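Tetraacyldisaccharide 4'-kinase (Aquifex aeolicus, PDB 4EHX) probably transfers the gamma-phosphate of ATP to the 4'-position of a tetraacyldisaccharide 1-phosphate, giving lipid IVA, the last step of lipid IVA biosynthesis. Local coordinates at residues V55-D60 and V298-E303; L183-T186 and P192-F195; L23-F28 and Q142-H147. All blocks are in the same frame, centred on the assembly; numbering follows the deposited sequence.

Contact 1. Residues V55-D60 and V298-E303; sequences VMYLAD and VKLERE
Tyr57 makes a helix-to-strand packing contact, closed by one hydrogen bond, with Val298, Leu300 and Glu303 at the surface of the P-loop kinase fold. Its helix, 51-61, starts within the predicted ATP-binding P-loop, while 298-303 runs from the end of strand 291-300 through a type II turn, Leu300 to Glu303, into the last helix. With CG anti to the backbone N (chi1 166°), the phenol reaches out from the helix and runs along the strand, crossing the side chains of Val298 and Leu300 at roughly right angles. Val298 sets CG1 over one face of the ring, 4.0 Å from the Tyr57 ring centroid, a CH-pi contact displaced toward the CG-CD1 rim. Farther out, Leu300 CD2 touches Tyr57 CE2 at 3.8 Å. The hydroxyl donates a hydrogen bond to the carboxylate, Tyr57 OH lying 2.7 Å from Glu303 OE1, on the lone pair that faces away from the other oxygen. Ring and carboxylate are nearly coplanar, 22° apart, with OE1 at the ring edge. Tyrosine suits this place because its apolar ring lies on branched side chains while its polar end reaches an acid in the first turn of helix 303-312. Around the contact, Leu306 of that helix packs on Tyr57 and Leu300, strand 201-212 pairs with the strand through Lys299 and Phe205, and Leu58 packs on Ile39 and Val41 of strand 38-43.

Contact 2. Residues L183-T186 and P192-F195; sequences LVLT and PFEF
Phe193, the first residue of 192-195 to touch strand 183-186, lays its ring against Leu185. Its CG sits between the backbone N and the carbonyl carbon (chi1 73°), a turn that carries the ring toward the strand, and Phe193 CZ comes to 3.7 Å from Leu185 CB. The ring's edge also meets a polar atom in its plane: Phe193 CE1 is 3.6 Å from Thr186 O. Phenylalanine serves well here, since a flat, apolar ring can lie on a leucine while its weakly positive rim faces a carbonyl oxygen. The bond from CA to CB of Glu194 points away from the strand, and its carboxylate forms a salt bridge with Lys203, as befits an acid at an exposed position. Phe195 comes back to the strand. Leu185 CD1 lies 4.0 Å from Phe195 CB, the two side chains crossing at about a right angle; since CB and CD2 of the same leucine meet Phe193, both aromatics share it. Leu183 reaches the ring edge instead, Leu183 CD1 lying 3.9 Å from Phe195 CD2. Leu160 of helix 157-160 packs on both phenylalanines. Direct contact between the segments is apolar; the polar link is indirect, through the Gln188 side chain, which bonds both Phe193 N and Leu185 O.

Contact 3. Residues L23-F28 and Q142-H147; sequences LYDKGF and QHRKLH
Arg144 reaches from a type I turn, His143 to Leu146, across Tyr24 to the carboxylate of Asp25 at the end of helix 7-25. Its CB stands over the centre of the phenol, 3.8 Å from the Tyr24 ring centroid and only 8° off the normal, a CH-pi contact. The chain runs past the tyrosine in the opposite direction, Arg144 CD 4.1 Å from Tyr24 CB, and bends at chi3 (67°), which sets the guanidinium over Tyr24 CB. There NE and CZ lie by that carbon, Arg144 CZ 3.3 Å from Tyr24 CB, so that this methylene covers one face of the flat group. At the tip both terminal nitrogens grip a single oxygen in a salt bridge: Arg144 NH2 is 2.8 Å and Arg144 NH1 3.0 Å from Asp25 OD1. That atom lies in the guanidinium plane, yet NH1 approaches it from above the carboxylate plane. NH1 also bonds to Asn21, one turn back in the helix. Beyond the ring's far end, Tyr24 OH lies 3.6 Å from Lys145 CB, while the lysine's amine pairs with Asp118. A leucine in place of Arg144 would probably leave Asp25 OD1 without its charged mate and Asn21 OD1 without this donor. Arginine thus fits by offering an aliphatic stem to the aromatic ring and a charge to the acid; Arg179 lies close by, and the carboxylate probably offsets this crowding of like charges.

In the fold
Contacts 1 and 2 are neighbours, their centres 14 Å apart, and they meet where Leu300 CD1 packs at 4.1 Å on Val184 CG1. Strand 201-212 joins them, pairing with both 182-186 and 291-300. Both lie near the predicted ATP site: the side chain of Thr186 is about 5 Å, and that of Val298 about 7 Å, from Gly50. Contact 3 stands apart, its centre 27 Å from that of contact 1 and 26 Å from that of contact 2, touching neither. It ties the N-terminal helix to the loop between strands 134-138 and 150-156, where His143 binds a buffer molecule probably from crystallisation.

Contact 1. Residues V55-D60 and V298-E303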
loop_
_atom_site.group_PDB
_atom_site.type_symbol
_atom_site.label_atom_id
_atom_site.label_comp_id
_atom_site.label_asym_id
_atom_site.label_seq_id
_atom_site.Cartn_x
_atom_site.Cartn_y
_atom_site.Cartn_z
ATOM N N VAL A 55 2.028 -2.845 4.890
ATOM C CA VAL A 55 3.340 -3.284 4.409
ATOM C C VAL A 55 4.458 -2.729 5.298
ATOM O O VAL A 55 5.377 -3.458 5.687
ATOM C CB VAL A 55 3.572 -2.905 2.913
ATOM C CG1 VAL A 55 4.993 -3.206 2.516
ATOM C CG2 VAL A 55 2.587 -3.681 2.029
ATOM N N MET A 56 4.378 -1.443 5.632
ATOM C CA MET A 56 5.378 -0.822 6.513
ATOM C C MET A 56 5.410 -1.529 7.861
ATOM O O MET A 56 6.471 -1.821 8.412
ATOM C CB MET A 56 5.045 0.651 6.737
ATOM C CG MET A 56 5.167 1.517 5.486
ATOM S SD MET A 56 4.364 3.126 5.735
ATOM C CE MET A 56 5.441 3.809 6.996
ATOM N N TYR A 57 4.223 -1.780 8.396
ATOM C CA TYR A 57 4.070 -2.457 9.674
ATOM C C TYR A 57 4.680 -3.861 9.646
ATOM O O TYR A 57 5.424 -4.257 10.548
ATOM C CB TYR A 57 2.587 -2.514 10.040
ATOM C CG TYR A 57 2.292 -3.466 11.166
ATOM C CD1 TYR A 57 2.451 -3.075 12.496
ATOM C CD2 TYR A 57 1.844 -4.757 10.904
ATOM C CE1 TYR A 57 2.180 -3.962 13.535
ATOM C CE2 TYR A 57 1.568 -5.642 11.927
ATOM C CZ TYR A 57 1.742 -5.243 13.238
ATOM O OH TYR A 57 1.472 -6.140 14.241
ATOM N N LEU A 58 4.365 -4.607 8.593
ATOM C CA LEU A 58 4.882 -5.958 8.418
ATOM C C LEU A 58 6.401 -5.966 8.249
ATOM O O LEU A 58 7.101 -6.796 8.833
ATOM C CB LEU A 58 4.206 -6.603 7.190
ATOM C CG LEU A 58 4.684 -7.983 6.757
ATOM C CD1 LEU A 58 4.440 -8.986 7.886
ATOM C CD2 LEU A 58 3.937 -8.400 5.469
ATOM N N ALA A 59 6.925 -5.031 7.462
ATOM C CA ALA A 59 8.369 -4.983 7.260
ATOM C C ALA A 59 9.070 -4.732 8.596
ATOM O O ALA A 59 10.140 -5.291 8.864
ATOM C CB ALA A 59 8.745 -3.910 6.220
ATOM N N ASP A 60 8.450 -3.919 9.449
ATOM C CA ASP A 60 8.988 -3.669 10.781
ATOM C C ASP A 60 8.983 -4.918 11.670
ATOM O O ASP A 60 9.894 -5.120 12.475
ATOM C CB ASP A 60 8.235 -2.527 11.485
ATOM C CG ASP A 60 8.781 -2.253 12.876
ATOM O OD1 ASP A 60 9.837 -1.599 12.954
ATOM O OD2 ASP A 60 8.182 -2.702 13.885
ATOM N N VAL A 298 0.309 1.738 12.494
ATOM C CA VAL A 298 -0.654 0.653 12.581
ATOM C C VAL A 298 -0.641 0.092 13.987
ATOM O O VAL A 298 0.417 -0.139 14.570
ATOM C CB VAL A 298 -0.336 -0.505 11.593
ATOM C CG1 VAL A 298 -1.016 -1.800 12.051
ATOM C CG2 VAL A 298 -0.754 -0.136 10.176
ATOM N N LYS A 299 -1.827 -0.119 14.534
ATOM C CA LYS A 299 -1.961 -0.834 15.785
ATOM C C LYS A 299 -2.789 -2.054 15.451
ATOM O O LYS A 299 -3.929 -1.924 15.003
ATOM C CB LYS A 299 -2.704 0.012 16.811
ATOM C CG LYS A 299 -2.126 1.415 16.992
ATOM C CD LYS A 299 -0.793 1.358 17.701
ATOM C CE LYS A 299 -0.287 2.776 18.033
ATOM N NZ LYS A 299 1.046 2.728 18.693
ATOM N N LEU A 300 -2.221 -3.230 15.669
ATOM C CA LEU A 300 -2.897 -4.471 15.294
ATOM C C LEU A 300 -3.246 -5.308 16.514
ATOM O O LEU A 300 -2.382 -5.592 17.330
ATOM C CB LEU A 300 -1.980 -5.292 14.391
ATOM C CG LEU A 300 -2.651 -6.402 13.572
ATOM C CD1 LEU A 300 -3.346 -5.785 12.388
ATOM C CD2 LEU A 300 -1.623 -7.407 13.092
ATOM N N GLU A 301 -4.499 -5.738 16.625
ATOM C CA GLU A 301 -4.887 -6.634 17.708
ATOM C C GLU A 301 -4.260 -8.028 17.541
ATOM O O GLU A 301 -4.094 -8.504 16.420
ATOM C CB GLU A 301 -6.411 -6.752 17.795
ATOM C CG GLU A 301 -7.104 -5.482 18.222
ATOM C CD GLU A 301 -8.565 -5.708 18.577
ATOM O OE1 GLU A 301 -9.028 -6.868 18.504
ATOM O OE2 GLU A 301 -9.245 -4.723 18.930
ATOM N N ARG A 302 -3.909 -8.662 18.657
ATOM C CA ARG A 302 -3.363 -10.035 18.659
ATOM C C ARG A 302 -2.082 -10.116 17.841
ATOM O O ARG A 302 -1.826 -11.101 17.160
ATOM C CB ARG A 302 -4.380 -11.034 18.103
ATOM C CG ARG A 302 -5.774 -10.922 18.696
ATOM C CD ARG A 302 -6.789 -11.724 17.877
ATOM N NE ARG A 302 -6.684 -13.165 18.107
ATOM C CZ ARG A 302 -6.435 -14.066 17.159
ATOM N NH1 ARG A 302 -6.263 -13.686 15.900
ATOM N NH2 ARG A 302 -6.361 -15.353 17.473
ATOM N N GLU A 303 -1.296 -9.046 17.888
ATOM C CA GLU A 303 -0.058 -8.960 17.125
ATOM C C GLU A 303 0.862 -10.188 17.299
ATOM O O GLU A 303 1.476 -10.673 16.333
ATOM C CB GLU A 303 0.641 -7.661 17.526
ATOM C CG GLU A 303 2.103 -7.584 17.278
ATOM C CD GLU A 303 2.591 -6.183 17.543
ATOM O OE1 GLU A 303 2.397 -5.321 16.660
ATOM O OE2 GLU A 303 3.122 -5.938 18.643
#

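Contact 2. Residues L183-T186 and P192-F195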
loop_
_atom_site.group_PDB
_atom_site.type_symbol
_atom_site.label_atom_id
_atom_site.label_comp_id
_atom_site.label_asym_id
_atom_site.label_seq_id
_atom_site.Cartn_x
_atom_site.Cartn_y
_atom_site.Cartn_z
ATOM N N LEU A 183 -6.751 -12.807 7.676
ATOM C CA LEU A 183 -7.496 -11.594 7.352
ATOM C C LEU A 183 -7.098 -10.444 8.263
ATOM O O LEU A 183 -6.959 -10.614 9.471
ATOM C CB LEU A 183 -9.003 -11.818 7.501
ATOM C CG LEU A 183 -9.646 -12.804 6.528
ATOM C CD1 LEU A 183 -11.134 -12.911 6.802
ATOM C CD2 LEU A 183 -9.404 -12.367 5.105
ATOM N N VAL A 184 -6.947 -9.268 7.673
ATOM C CA VAL A 184 -6.709 -8.054 8.439
ATOM C C VAL A 184 -7.894 -7.148 8.181
ATOM O O VAL A 184 -8.144 -6.758 7.036
ATOM C CB VAL A 184 -5.403 -7.338 8.005
ATOM C CG1 VAL A 184 -5.227 -6.017 8.787
ATOM C CG2 VAL A 184 -4.189 -8.248 8.251
ATOM N N LEU A 185 -8.641 -6.850 9.243
ATOM C CA LEU A 185 -9.863 -6.066 9.135
ATOM C C LEU A 185 -9.517 -4.610 9.387
ATOM O O LEU A 185 -9.257 -4.214 10.520
ATOM C CB LEU A 185 -10.903 -6.550 10.141
ATOM C CG LEU A 185 -11.252 -8.047 10.150
ATOM C CD1 LEU A 185 -12.436 -8.316 11.081
ATOM C CD2 LEU A 185 -11.546 -8.592 8.754
ATOM N N THR A 186 -9.521 -3.821 8.321
ATOM C CA THR A 186 -8.963 -2.467 8.350
ATOM C C THR A 186 -9.976 -1.340 8.604
ATOM O O THR A 186 -11.200 -1.547 8.610
ATOM C CB THR A 186 -8.259 -2.175 7.016
ATOM O OG1 THR A 186 -9.227 -2.281 5.962
ATOM C CG2 THR A 186 -7.123 -3.195 6.761
ATOM N N PRO A 192 -15.530 0.495 12.402
ATOM C CA PRO A 192 -15.217 -0.752 13.100
ATOM C C PRO A 192 -16.174 -1.842 12.665
ATOM O O PRO A 192 -17.346 -1.557 12.416
ATOM C CB PRO A 192 -15.492 -0.421 14.573
ATOM C CG PRO A 192 -15.655 1.067 14.641
ATOM C CD PRO A 192 -16.112 1.509 13.297
ATOM N N PHE A 193 -15.692 -3.074 12.592
ATOM C CA PHE A 193 -16.570 -4.189 12.263
ATOM C C PHE A 193 -15.949 -5.511 12.644
ATOM O O PHE A 193 -14.748 -5.598 12.877
ATOM C CB PHE A 193 -16.941 -4.186 10.769
ATOM C CG PHE A 193 -15.816 -4.601 9.843
ATOM C CD1 PHE A 193 -14.748 -3.750 9.597
ATOM C CD2 PHE A 193 -15.851 -5.832 9.193
ATOM C CE1 PHE A 193 -13.721 -4.126 8.736
ATOM C CE2 PHE A 193 -14.835 -6.220 8.324
ATOM C CZ PHE A 193 -13.765 -5.365 8.089
ATOM N N GLU A 194 -16.781 -6.544 12.682
ATOM C CA GLU A 194 -16.327 -7.898 12.945
ATOM C C GLU A 194 -16.597 -8.737 11.708
ATOM O O GLU A 194 -17.522 -8.461 10.946
ATOM C CB GLU A 194 -17.085 -8.486 14.138
ATOM C CG GLU A 194 -17.059 -7.621 15.390
ATOM C CD GLU A 194 -15.782 -7.779 16.196
ATOM O OE1 GLU A 194 -14.979 -8.682 15.870
ATOM O OE2 GLU A 194 -15.587 -7.003 17.160
ATOM N N PHE A 195 -15.794 -9.769 11.509
ATOM C CA PHE A 195 -16.016 -10.668 10.392
ATOM C C PHE A 195 -15.401 -12.020 10.699
ATOM O O PHE A 195 -14.177 -12.163 10.727
ATOM C CB PHE A 195 -15.410 -10.080 9.122
ATOM C CG PHE A 195 -15.720 -10.864 7.883
ATOM C CD1 PHE A 195 -17.030 -11.122 7.522
ATOM C CD2 PHE A 195 -14.701 -11.328 7.068
ATOM C CE1 PHE A 195 -17.318 -11.841 6.374
ATOM C CE2 PHE A 195 -14.981 -12.043 5.920
ATOM C CZ PHE A 195 -16.292 -12.299 5.571
#

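Contact 3. Residues L23-F28 and Q142-H147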
loop_
_atom_site.group_PDB
_atom_site.type_symbol
_atom_site.label_atom_id
_atom_site.label_comp_id
_atom_site.label_asym_id
_atom_site.label_seq_id
_atom_site.Cartn_x
_atom_site.Cartn_y
_atom_site.Cartn_z
ATOM N N LEU A 23 -9.147 -21.868 -13.007
ATOM C CA LEU A 23 -7.938 -22.483 -13.558
ATOM C C LEU A 23 -6.841 -22.629 -12.503
ATOM O O LEU A 23 -6.222 -23.694 -12.387
ATOM C CB LEU A 23 -7.433 -21.707 -14.781
ATOM C CG LEU A 23 -8.383 -21.740 -15.985
ATOM C CD1 LEU A 23 -7.897 -20.825 -17.102
ATOM C CD2 LEU A 23 -8.555 -23.160 -16.486
ATOM N N TYR A 24 -6.605 -21.579 -11.719
ATOM C CA TYR A 24 -5.617 -21.685 -10.647
ATOM C C TYR A 24 -6.069 -22.650 -9.556
ATOM O O TYR A 24 -5.269 -23.441 -9.072
ATOM C CB TYR A 24 -5.282 -20.324 -10.045
ATOM C CG TYR A 24 -4.273 -19.554 -10.876
ATOM C CD1 TYR A 24 -2.930 -19.906 -10.856
ATOM C CD2 TYR A 24 -4.670 -18.503 -11.692
ATOM C CE1 TYR A 24 -2.008 -19.221 -11.606
ATOM C CE2 TYR A 24 -3.742 -17.801 -12.457
ATOM C CZ TYR A 24 -2.415 -18.174 -12.408
ATOM O OH TYR A 24 -1.477 -17.510 -13.157
ATOM N N ASP A 25 -7.344 -22.561 -9.169
ATOM C CA ASP A 25 -7.913 -23.424 -8.131
ATOM C C ASP A 25 -7.648 -24.900 -8.432
ATOM O O ASP A 25 -7.324 -25.676 -7.538
ATOM C CB ASP A 25 -9.433 -23.230 -8.040
ATOM C CG ASP A 25 -9.829 -21.943 -7.352
ATOM O OD1 ASP A 25 -8.942 -21.219 -6.842
ATOM O OD2 ASP A 25 -11.054 -21.658 -7.307
ATOM N N LYS A 26 -7.788 -25.272 -9.699
ATOM C CA LYS A 26 -7.762 -26.671 -10.108
ATOM C C LYS A 26 -6.448 -27.126 -10.731
ATOM O O LYS A 26 -6.368 -28.229 -11.274
ATOM C CB LYS A 26 -8.934 -26.950 -11.052
ATOM C CG LYS A 26 -10.283 -26.654 -10.412
ATOM C CD LYS A 26 -11.444 -27.188 -11.236
ATOM C CE LYS A 26 -12.702 -27.304 -10.373
ATOM N NZ LYS A 26 -13.954 -27.367 -11.184
ATOM N N GLY A 27 -5.425 -26.280 -10.674
ATOM C CA GLY A 27 -4.099 -26.694 -11.089
ATOM C C GLY A 27 -3.852 -26.639 -12.583
ATOM O O GLY A 27 -2.923 -27.268 -13.087
ATOM N N PHE A 28 -4.663 -25.868 -13.296
ATOM C CA PHE A 28 -4.518 -25.764 -14.749
ATOM C C PHE A 28 -3.475 -24.737 -15.183
ATOM O O PHE A 28 -3.040 -24.728 -16.341
ATOM C CB PHE A 28 -5.862 -25.461 -15.390
ATOM C CG PHE A 28 -6.792 -26.642 -15.424
ATOM C CD1 PHE A 28 -6.679 -27.597 -16.422
ATOM C CD2 PHE A 28 -7.781 -26.791 -14.467
ATOM C CE1 PHE A 28 -7.537 -28.678 -16.466
ATOM C CE2 PHE A 28 -8.647 -27.872 -14.508
ATOM C CZ PHE A 28 -8.520 -28.816 -15.507
ATOM N N GLN A 142 -4.009 -11.009 -6.062
ATOM C CA GLN A 142 -4.420 -11.488 -7.386
ATOM C C GLN A 142 -3.291 -12.150 -8.200
ATOM O O GLN A 142 -3.549 -12.776 -9.236
ATOM C CB GLN A 142 -4.996 -10.321 -8.201
ATOM C CG GLN A 142 -6.380 -9.847 -7.741
ATOM C CD GLN A 142 -6.333 -9.025 -6.461
ATOM O OE1 GLN A 142 -5.435 -8.199 -6.266
ATOM N NE2 GLN A 142 -7.301 -9.243 -5.588
ATOM N N HIS A 143 -2.044 -11.991 -7.763
ATOM C CA HIS A 143 -0.912 -12.496 -8.547
ATOM C C HIS A 143 -0.651 -13.980 -8.270
ATOM O O HIS A 143 0.394 -14.349 -7.724
ATOM C CB HIS A 143 0.352 -11.654 -8.307
ATOM C CG HIS A 143 1.390 -11.826 -9.377
ATOM N ND1 HIS A 143 1.279 -11.235 -10.619
ATOM C CD2 HIS A 143 2.549 -12.530 -9.399
ATOM C CE1 HIS A 143 2.320 -11.573 -11.364
ATOM N NE2 HIS A 143 3.105 -12.360 -10.647
ATOM N N ARG A 144 -1.599 -14.830 -8.663
ATOM C CA ARG A 144 -1.616 -16.218 -8.205
ATOM C C ARG A 144 -0.505 -17.064 -8.805
ATOM O O ARG A 144 -0.180 -18.131 -8.276
ATOM C CB ARG A 144 -2.980 -16.856 -8.473
ATOM C CG ARG A 144 -4.110 -16.168 -7.711
ATOM C CD ARG A 144 -5.432 -16.926 -7.826
ATOM N NE ARG A 144 -5.403 -18.231 -7.156
ATOM C CZ ARG A 144 -6.423 -19.089 -7.162
ATOM N NH1 ARG A 144 -7.557 -18.779 -7.795
ATOM N NH2 ARG A 144 -6.313 -20.262 -6.551
ATOM N N LYS A 145 0.084 -16.574 -9.893
ATOM C CA LYS A 145 1.212 -17.251 -10.526
ATOM C C LYS A 145 2.404 -17.396 -9.574
ATOM O O LYS A 145 3.255 -18.250 -9.782
ATOM C CB LYS A 145 1.656 -16.505 -11.801
ATOM C CG LYS A 145 2.737 -17.231 -12.611
ATOM C CD LYS A 145 3.562 -16.291 -13.507
ATOM C CE LYS A 145 2.710 -15.379 -14.363
ATOM N NZ LYS A 145 3.476 -14.854 -15.556
ATOM N N LEU A 146 2.486 -16.551 -8.546
ATOM C CA LEU A 146 3.580 -16.686 -7.576
ATOM C C LEU A 146 3.094 -17.282 -6.269
ATOM O O LEU A 146 2.202 -16.725 -5.619
ATOM C CB LEU A 146 4.295 -15.346 -7.319
ATOM C CG LEU A 146 5.409 -15.336 -6.257
ATOM C CD1 LEU A 146 6.521 -16.326 -6.597
ATOM C CD2 LEU A 146 6.010 -13.908 -6.141
ATOM N N HIS A 147 3.667 -18.424 -5.889
ATOM C CA HIS A 147 3.320 -19.025 -4.606
ATOM C C HIS A 147 3.618 -18.048 -3.482
ATOM O O HIS A 147 4.675 -17.407 -3.488
ATOM C CB HIS A 147 4.132 -20.296 -4.330
ATOM C CG HIS A 147 3.920 -20.833 -2.944
ATOM N ND1 HIS A 147 2.758 -21.474 -2.569
ATOM C CD2 HIS A 147 4.685 -20.765 -1.828
ATOM C CE1 HIS A 147 2.825 -21.797 -1.288
ATOM N NE2 HIS A 147 3.985 -21.378 -0.816
#